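Local coordinates for (S)-imine reductase (Streptomyces sp. GF3546, PDB 4OQY), which reduces imines to amines with S selectivity, probably using NADPH as the source of hydride, at residues B[232-237]-B[278-283]; B[63-68]-B[87-92]; B[5-10]-B[57-62]. One frame throughout, in Å; residues are numbered along the deposited sequence.

Interaction 1 (B[232-237]-B[278-283]); sequences DRLAMG and FSSLIE
Phe278 meets the turn that opens helix 234-251 in two ways, with its backbone N-H held by Asp232 and its ring lying against the peptides that follow. The carboxylate of Asp232 is swung toward Phe278 because CG stands anti to the backbone nitrogen (chi1 -171°), and the N-H of Phe278 runs almost straight to it, N to OD1 3.1 Å at 168°. This donor arrives from above the carboxylate plane, and OD1 also has a weak hydrogen bond with Ser277 OG. OD1 lies 3.3 Å from CD2 of Phe278, the two side chains passing antiparallel, carboxylate and ring planes 48° apart. With its CG turned away from the carbonyl carbon, Phe278 sends its ring back over the start of the helix: Arg233 C and Leu234 N lie over one face, Arg233 O is 3.4 Å from CZ, and Gly237 CA meets the edge, 3.5 Å from CE1. A beta carbon at Gly237 would clash with CE1. Beyond the ring, Leu234 CD1 fits against the branch of Leu281, 3.9 Å from its CG and from both end methyls. This pair packs on Phe265 of helix 256-270. Trp177 and Tyr184 of the second subunit also reach Phe278, placing it at the dimer interface; Arg233 turns away to a salt bridge with Glu275, its side chain about 7 Å from a bound NADPH. The chemistry is divided: one straight bond at the partly exposed Asp232 helps hold the backbone of Phe278, and apolar packing of Leu234 and Leu281 beside it joins two parts of the C-terminal region.

Interaction 2 (B[63-68]-B[87-92]); sequences IVLSLT and KVIANL
Leu65 and Ile89 meet because their torsions bring branches together over one face of the sheet: CG of Leu65 stands anti to its carbonyl carbon (chi1 -52°), while CG2 of Ile89 stands anti to its own nitrogen. Leu65 CD1 comes 3.6 Å from Ile89 CG2, with the amide of Asn91, whose OD1 is hydrogen-bonded to Ser93 OG, next to the same methyl. Val64 points to the other face, its CG2 4.3 Å from Ala90 CB and its CG1 reaching CG of Leu92. Between the two faces runs a parallel ladder, in which Ile63 N bonds to Val88 O (2.9 Å) and Ile63 O accepts from Ala90 N (2.8 Å). Leu65 repeats the pattern, giving its N-H to Ala90 O (3.0 Å), its O accepting from Leu92 N (2.9 Å); Val64 turns its own bonds to strand 6-9. Both strands belong to one beta-alpha-beta unit of the Rossmann fold, and just past Leu65 come Leu67 and Thr68, which bind NADPH. The crossover helix 70-77 packs Val73 on Leu65 and Tyr70 on Asn91; Met18 of helix 13-24 and Leu149 of helix 139-149 lie on the Val64 and Ala90 face, and strand 6-9 flanks strand 62-65 across from strand 88-91.

Interaction 3 (B[5-10]-B[57-62]); sequences SVTVIG and LSANEL
The backbone bond from Thr7 N to Leu62 O, 3.0 Å and nearly straight at 176°, starts the pairing of strand 6-9 with strand 62-65. Around it the packing is close. Val6 and Leu62 run alongside one another in the same direction, CG2 of Val6 4.0 Å from CD2 of Leu62 and 3.5 Å from Leu62 O; the torsion of Val6 (chi1 58°) sets that methyl anti to its nitrogen and wedges CG1 between nitrogen and carbonyl carbon. On the Thr7 side of the strand, Ile9 CD1 meets Leu57 CD2 at 4.1 Å, the side chains crossing at about a right angle, and Ile63 packs against both. Toward the beginning of the strand the contact loosens. There the pairing no longer closes directly: one water accepts from Leu62 N at 2.9 Å and donates to Ser5 O at 2.9 Å, standing where the next rung of the ladder would fall, and the turn beside it carries the exposed Ala59. Asn60 comes in obliquely across Thr7, its side chain against Ser5, Val6 and Thr7 and its CB 3.6 Å from Thr7 OG1; Thr7 OG1 has its hydrogen bond with Ala56 O of helix 53-58. With an alanine here instead of Asn60, the edge of the strand at Ser5 and Thr7 would probably face a gap and lose its polar amide neighbour. Aliphatic packing thus closes the part that leads to Gly10 and the probable GxGxxG turn of the NADPH site, whereas amide, hydroxyls and water finish the outer end, where the strands start and direct pairing gives out.

Along the chain the three contacts close in the order interaction 3, interaction 2, interaction 1. Interactions 2 and 3 are neighbours, their centres about 9 Å apart, and share strand 62-65, which lies between strands 6-9 and 88-91 in the parallel part of the Rossmann sheet. They touch directly: Val64 N is 2.8 Å from Thr7 O, and Lys87 NZ 2.7 Å from Leu57 O, both probable hydrogen bonds. Interaction 1 stands apart in the helical C-terminal region, its centre about 41 Å from that of interaction 2 and 49 Å from that of interaction 3. Interactions 2 and 3 thus belong to the nucleotide-binding sheet; interaction 1 lies where the second subunit packs, on the opposite side of the chain's centre.

Interaction 1 (B[232-237]-B[278-283])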
loop_
_atom_site.group_PDB
_atom_site.type_symbol
_atom_site.label_atom_id
_atom_site.label_comp_id
_atom_site.label_asym_id
_atom_site.label_seq_id
_atom_site.Cartn_x
_atom_site.Cartn_y
_atom_site.Cartn_z
ATOM N N ASP B 232 -15.384 0.678 12.259
ATOM C CA ASP B 232 -14.274 1.579 12.563
ATOM C C ASP B 232 -13.815 1.301 13.996
ATOM O O ASP B 232 -13.644 2.241 14.781
ATOM C CB ASP B 232 -14.671 3.050 12.421
ATOM C CG ASP B 232 -13.477 3.975 12.514
ATOM O OD1 ASP B 232 -12.366 3.568 12.109
ATOM O OD2 ASP B 232 -13.648 5.109 12.994
ATOM N N ARG B 233 -13.666 0.016 14.332
ATOM C CA ARG B 233 -13.175 -0.389 15.658
ATOM C C ARG B 233 -11.798 -1.006 15.519
ATOM O O ARG B 233 -11.614 -1.996 14.797
ATOM C CB ARG B 233 -14.094 -1.408 16.351
ATOM C CG ARG B 233 -15.286 -0.789 17.083
ATOM C CD ARG B 233 -16.207 -1.813 17.761
ATOM N NE ARG B 233 -15.542 -2.569 18.833
ATOM C CZ ARG B 233 -15.294 -3.887 18.836
ATOM N NH1 ARG B 233 -15.643 -4.679 17.820
ATOM N NH2 ARG B 233 -14.688 -4.427 19.887
ATOM N N LEU B 234 -10.832 -0.440 16.231
ATOM C CA LEU B 234 -9.468 -0.979 16.230
ATOM C C LEU B 234 -9.408 -2.487 16.518
ATOM O O LEU B 234 -8.624 -3.194 15.887
ATOM C CB LEU B 234 -8.588 -0.228 17.228
ATOM C CG LEU B 234 -7.158 -0.756 17.308
ATOM C CD1 LEU B 234 -6.418 -0.446 16.027
ATOM C CD2 LEU B 234 -6.420 -0.149 18.478
ATOM N N ALA B 235 -10.213 -2.962 17.468
ATOM C CA ALA B 235 -10.267 -4.391 17.817
ATOM C C ALA B 235 -10.524 -5.328 16.637
ATOM O O ALA B 235 -9.963 -6.417 16.565
ATOM C CB ALA B 235 -11.317 -4.626 18.880
ATOM N N MET B 236 -11.401 -4.905 15.723
ATOM C CA MET B 236 -11.679 -5.705 14.546
ATOM C C MET B 236 -10.469 -5.757 13.626
ATOM O O MET B 236 -10.139 -6.811 13.062
ATOM C CB MET B 236 -12.930 -5.160 13.824
ATOM C CG MET B 236 -14.178 -5.146 14.714
ATOM S SD MET B 236 -14.995 -6.748 15.074
ATOM C CE MET B 236 -14.080 -7.491 16.435
ATOM N N GLY B 237 -9.809 -4.616 13.464
ATOM C CA GLY B 237 -8.572 -4.550 12.706
ATOM C C GLY B 237 -7.503 -5.441 13.300
ATOM O O GLY B 237 -6.839 -6.179 12.587
ATOM N N PHE B 278 -9.780 3.471 13.858
ATOM C CA PHE B 278 -8.469 3.077 13.336
ATOM C C PHE B 278 -7.481 4.182 13.341
ATOM O O PHE B 278 -6.295 3.953 13.471
ATOM C CB PHE B 278 -8.586 2.580 11.894
ATOM C CG PHE B 278 -9.169 1.240 11.824
ATOM C CD1 PHE B 278 -8.494 0.187 12.370
ATOM C CD2 PHE B 278 -10.419 1.037 11.291
ATOM C CE1 PHE B 278 -9.042 -1.069 12.349
ATOM C CE2 PHE B 278 -10.983 -0.227 11.271
ATOM C CZ PHE B 278 -10.291 -1.281 11.803
ATOM N N SER B 279 -7.977 5.391 13.170
ATOM C CA SER B 279 -7.110 6.517 13.110
ATOM C C SER B 279 -6.413 6.766 14.450
ATOM O O SER B 279 -5.465 7.524 14.486
ATOM C CB SER B 279 -7.881 7.757 12.718
ATOM O OG SER B 279 -8.787 8.125 13.724
ATOM N N SER B 280 -6.893 6.152 15.538
ATOM C CA SER B 280 -6.196 6.233 16.837
ATOM C C SER B 280 -4.749 5.717 16.712
ATOM O O SER B 280 -3.878 6.035 17.540
ATOM C CB SER B 280 -6.982 5.477 17.919
ATOM O OG SER B 280 -6.932 4.076 17.734
ATOM N N LEU B 281 -4.483 4.950 15.652
ATOM C CA LEU B 281 -3.139 4.459 15.388
ATOM C C LEU B 281 -2.137 5.581 15.107
ATOM O O LEU B 281 -0.951 5.400 15.327
ATOM C CB LEU B 281 -3.140 3.421 14.260
ATOM C CG LEU B 281 -3.780 2.078 14.636
ATOM C CD1 LEU B 281 -4.030 1.219 13.407
ATOM C CD2 LEU B 281 -2.932 1.350 15.660
ATOM N N ILE B 282 -2.614 6.734 14.643
ATOM C CA ILE B 282 -1.746 7.895 14.453
ATOM C C ILE B 282 -1.095 8.268 15.790
ATOM O O ILE B 282 0.104 8.536 15.840
ATOM C CB ILE B 282 -2.511 9.102 13.874
ATOM C CG1 ILE B 282 -3.081 8.763 12.482
ATOM C CG2 ILE B 282 -1.592 10.300 13.747
ATOM C CD1 ILE B 282 -4.102 9.753 11.966
ATOM N N GLU B 283 -1.873 8.205 16.870
ATOM C CA GLU B 283 -1.354 8.454 18.246
ATOM C C GLU B 283 -0.289 7.464 18.661
ATOM O O GLU B 283 0.705 7.829 19.280
ATOM C CB GLU B 283 -2.453 8.360 19.311
ATOM C CG GLU B 283 -3.676 9.220 19.090
ATOM C CD GLU B 283 -3.311 10.651 18.797
ATOM O OE1 GLU B 283 -2.548 11.242 19.590
ATOM O OE2 GLU B 283 -3.785 11.173 17.758
#

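Interaction 2 (B[63-68]-B[87-92])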
loop_
_atom_site.group_PDB
_atom_site.type_symbol
_atom_site.label_atom_id
_atom_site.label_comp_id
_atom_site.label_asym_id
_atom_site.label_seq_id
_atom_site.Cartn_x
_atom_site.Cartn_y
_atom_site.Cartn_z
ATOM N N ILE B 63 20.280 26.982 -10.929
ATOM C CA ILE B 63 21.042 25.756 -10.979
ATOM C C ILE B 63 20.179 24.636 -10.421
ATOM O O ILE B 63 19.881 24.597 -9.227
ATOM C CB ILE B 63 22.310 25.860 -10.088
ATOM C CG1 ILE B 63 23.075 27.164 -10.381
ATOM C CG2 ILE B 63 23.178 24.626 -10.248
ATOM C CD1 ILE B 63 23.592 27.345 -11.799
ATOM N N VAL B 64 19.808 23.713 -11.288
ATOM C CA VAL B 64 19.013 22.557 -10.927
ATOM C C VAL B 64 19.913 21.360 -10.740
ATOM O O VAL B 64 20.673 20.979 -11.648
ATOM C CB VAL B 64 18.031 22.196 -12.056
ATOM C CG1 VAL B 64 17.256 20.926 -11.706
ATOM C CG2 VAL B 64 17.093 23.364 -12.298
ATOM N N LEU B 65 19.807 20.749 -9.572
ATOM C CA LEU B 65 20.608 19.590 -9.231
ATOM C C LEU B 65 19.726 18.369 -9.203
ATOM O O LEU B 65 18.684 18.341 -8.533
ATOM C CB LEU B 65 21.243 19.735 -7.838
ATOM C CG LEU B 65 22.040 20.993 -7.488
ATOM C CD1 LEU B 65 22.527 20.864 -6.057
ATOM C CD2 LEU B 65 23.215 21.268 -8.407
ATOM N N SER B 66 20.160 17.357 -9.935
ATOM C CA SER B 66 19.494 16.072 -9.951
ATOM C C SER B 66 20.532 15.004 -9.680
ATOM O O SER B 66 21.070 14.399 -10.613
ATOM C CB SER B 66 18.861 15.834 -11.315
ATOM O OG SER B 66 18.031 14.705 -11.238
ATOM N N LEU B 67 20.838 14.804 -8.404
ATOM C CA LEU B 67 21.920 13.907 -7.982
ATOM C C LEU B 67 21.385 12.864 -7.016
ATOM O O LEU B 67 20.263 12.962 -6.546
ATOM C CB LEU B 67 23.052 14.716 -7.353
ATOM C CG LEU B 67 23.726 15.685 -8.339
ATOM C CD1 LEU B 67 24.481 16.792 -7.633
ATOM C CD2 LEU B 67 24.645 14.957 -9.309
ATOM N N THR B 68 22.180 11.842 -6.727
ATOM C CA THR B 68 21.659 10.706 -5.969
ATOM C C THR B 68 21.282 11.062 -4.522
ATOM O O THR B 68 20.295 10.557 -3.991
ATOM C CB THR B 68 22.635 9.510 -5.987
ATOM O OG1 THR B 68 23.094 9.298 -7.321
ATOM C CG2 THR B 68 21.933 8.242 -5.538
ATOM N N LYS B 87 23.640 32.626 -6.768
ATOM C CA LYS B 87 22.926 31.514 -7.404
ATOM C C LYS B 87 21.697 31.090 -6.612
ATOM O O LYS B 87 21.595 31.300 -5.399
ATOM C CB LYS B 87 23.841 30.296 -7.592
ATOM C CG LYS B 87 25.136 30.570 -8.343
ATOM C CD LYS B 87 24.904 31.027 -9.784
ATOM C CE LYS B 87 25.994 31.984 -10.219
ATOM N NZ LYS B 87 25.994 32.211 -11.676
ATOM N N VAL B 88 20.776 30.465 -7.329
ATOM C CA VAL B 88 19.612 29.830 -6.749
ATOM C C VAL B 88 19.745 28.355 -7.062
ATOM O O VAL B 88 19.722 27.945 -8.218
ATOM C CB VAL B 88 18.302 30.375 -7.337
ATOM C CG1 VAL B 88 17.108 29.609 -6.793
ATOM C CG2 VAL B 88 18.156 31.864 -7.040
ATOM N N ILE B 89 19.934 27.564 -6.021
ATOM C CA ILE B 89 20.043 26.131 -6.182
ATOM C C ILE B 89 18.686 25.481 -5.978
ATOM O O ILE B 89 18.128 25.524 -4.886
ATOM C CB ILE B 89 21.024 25.567 -5.163
ATOM C CG1 ILE B 89 22.382 26.230 -5.357
ATOM C CG2 ILE B 89 21.143 24.060 -5.331
ATOM C CD1 ILE B 89 23.307 26.027 -4.190
ATOM N N ALA B 90 18.150 24.903 -7.038
ATOM C CA ALA B 90 16.935 24.107 -6.966
ATOM C C ALA B 90 17.395 22.665 -6.828
ATOM O O ALA B 90 17.699 21.996 -7.815
ATOM C CB ALA B 90 16.097 24.316 -8.218
ATOM N N ASN B 91 17.558 22.242 -5.574
ATOM C CA ASN B 91 18.074 20.926 -5.253
ATOM C C ASN B 91 16.966 19.869 -5.267
ATOM O O ASN B 91 16.177 19.786 -4.331
ATOM C CB ASN B 91 18.734 20.975 -3.892
ATOM C CG ASN B 91 19.505 19.724 -3.589
ATOM O OD1 ASN B 91 19.409 18.738 -4.309
ATOM N ND2 ASN B 91 20.296 19.766 -2.538
ATOM N N LEU B 92 16.904 19.097 -6.363
ATOM C CA LEU B 92 15.879 18.080 -6.574
ATOM C C LEU B 92 16.405 16.687 -6.245
ATOM O O LEU B 92 15.797 15.689 -6.624
ATOM C CB LEU B 92 15.344 18.135 -8.030
ATOM C CG LEU B 92 14.839 19.468 -8.621
ATOM C CD1 LEU B 92 13.875 19.236 -9.776
ATOM C CD2 LEU B 92 14.217 20.424 -7.635
#

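Interaction 3 (B[5-10]-B[57-62])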
loop_
_atom_site.group_PDB
_atom_site.type_symbol
_atom_site.label_atom_id
_atom_site.label_comp_id
_atom_site.label_asym_id
_atom_site.label_seq_id
_atom_site.Cartn_x
_atom_site.Cartn_y
_atom_site.Cartn_z
ATOM N N SER B 5 17.103 30.795 -19.314
ATOM C CA SER B 5 18.045 29.713 -19.463
ATOM C C SER B 5 18.379 29.142 -18.083
ATOM O O SER B 5 18.162 29.783 -17.054
ATOM C CB SER B 5 19.283 30.166 -20.214
ATOM O OG SER B 5 19.685 31.411 -19.722
ATOM N N VAL B 6 18.905 27.931 -18.073
ATOM C CA VAL B 6 19.064 27.174 -16.822
ATOM C C VAL B 6 20.220 26.196 -16.898
ATOM O O VAL B 6 20.615 25.789 -17.972
ATOM C CB VAL B 6 17.746 26.430 -16.513
ATOM C CG1 VAL B 6 17.369 25.510 -17.653
ATOM C CG2 VAL B 6 17.811 25.660 -15.204
ATOM N N THR B 7 20.808 25.880 -15.746
ATOM C CA THR B 7 21.853 24.889 -15.679
ATOM C C THR B 7 21.276 23.652 -15.004
ATOM O O THR B 7 20.515 23.766 -14.032
ATOM C CB THR B 7 23.073 25.428 -14.896
ATOM O OG1 THR B 7 23.733 26.428 -15.682
ATOM C CG2 THR B 7 24.061 24.322 -14.564
ATOM N N VAL B 8 21.623 22.485 -15.533
ATOM C CA VAL B 8 21.297 21.221 -14.922
ATOM C C VAL B 8 22.616 20.466 -14.672
ATOM O O VAL B 8 23.392 20.202 -15.597
ATOM C CB VAL B 8 20.334 20.368 -15.782
ATOM C CG1 VAL B 8 20.052 19.022 -15.112
ATOM C CG2 VAL B 8 19.022 21.118 -16.032
ATOM N N ILE B 9 22.837 20.119 -13.414
ATOM C CA ILE B 9 23.986 19.300 -12.989
ATOM C C ILE B 9 23.497 17.911 -12.554
ATOM O O ILE B 9 22.630 17.799 -11.679
ATOM C CB ILE B 9 24.725 20.001 -11.831
ATOM C CG1 ILE B 9 25.410 21.277 -12.347
ATOM C CG2 ILE B 9 25.758 19.082 -11.166
ATOM C CD1 ILE B 9 26.014 22.117 -11.225
ATOM N N GLY B 10 24.072 16.848 -13.123
ATOM C CA GLY B 10 23.570 15.496 -12.867
ATOM C C GLY B 10 22.734 15.060 -14.069
ATOM O O GLY B 10 21.629 15.548 -14.261
ATOM N N LEU B 57 28.073 26.674 -13.286
ATOM C CA LEU B 57 27.510 27.538 -12.286
ATOM C C LEU B 57 27.494 28.955 -12.738
ATOM O O LEU B 57 26.507 29.655 -12.521
ATOM C CB LEU B 57 28.307 27.464 -10.983
ATOM C CG LEU B 57 28.203 26.144 -10.249
ATOM C CD1 LEU B 57 29.110 26.180 -9.035
ATOM C CD2 LEU B 57 26.777 25.859 -9.828
ATOM N N SER B 58 28.562 29.396 -13.391
ATOM C CA SER B 58 28.620 30.771 -13.859
ATOM C C SER B 58 27.638 31.044 -14.999
ATOM O O SER B 58 27.246 32.193 -15.246
ATOM C CB SER B 58 30.035 31.111 -14.293
ATOM O OG SER B 58 30.175 32.508 -14.473
ATOM N N ALA B 59 27.239 29.996 -15.705
ATOM C CA ALA B 59 26.394 30.195 -16.878
ATOM C C ALA B 59 25.013 30.761 -16.588
ATOM O O ALA B 59 24.408 31.391 -17.471
ATOM C CB ALA B 59 26.252 28.893 -17.648
ATOM N N ASN B 60 24.481 30.522 -15.394
ATOM C CA ASN B 60 23.072 30.814 -15.096
ATOM C C ASN B 60 22.873 31.124 -13.614
ATOM O O ASN B 60 23.681 30.723 -12.757
ATOM C CB ASN B 60 22.177 29.617 -15.470
ATOM C CG ASN B 60 22.075 29.384 -16.983
ATOM O OD1 ASN B 60 22.515 28.351 -17.515
ATOM N ND2 ASN B 60 21.487 30.323 -17.665
ATOM N N GLU B 61 21.801 31.837 -13.307
ATOM C CA GLU B 61 21.383 32.062 -11.923
ATOM C C GLU B 61 20.762 30.788 -11.344
ATOM O O GLU B 61 21.050 30.408 -10.198
ATOM C CB GLU B 61 20.383 33.230 -11.832
ATOM C CG GLU B 61 19.981 33.559 -10.403
ATOM C CD GLU B 61 18.993 34.697 -10.302
ATOM O OE1 GLU B 61 18.301 34.985 -11.291
ATOM O OE2 GLU B 61 18.886 35.281 -9.215
ATOM N N LEU B 62 19.910 30.134 -12.136
ATOM C CA LEU B 62 19.166 28.962 -11.681
ATOM C C LEU B 62 19.882 27.666 -12.001
ATOM O O LEU B 62 20.079 27.313 -13.173
ATOM C CB LEU B 62 17.783 28.901 -12.306
ATOM C CG LEU B 62 16.901 27.790 -11.746
ATOM C CD1 LEU B 62 16.552 28.062 -10.298
ATOM C CD2 LEU B 62 15.632 27.671 -12.562
HETATM O O HOH W 1 18.905 31.099 -14.633
#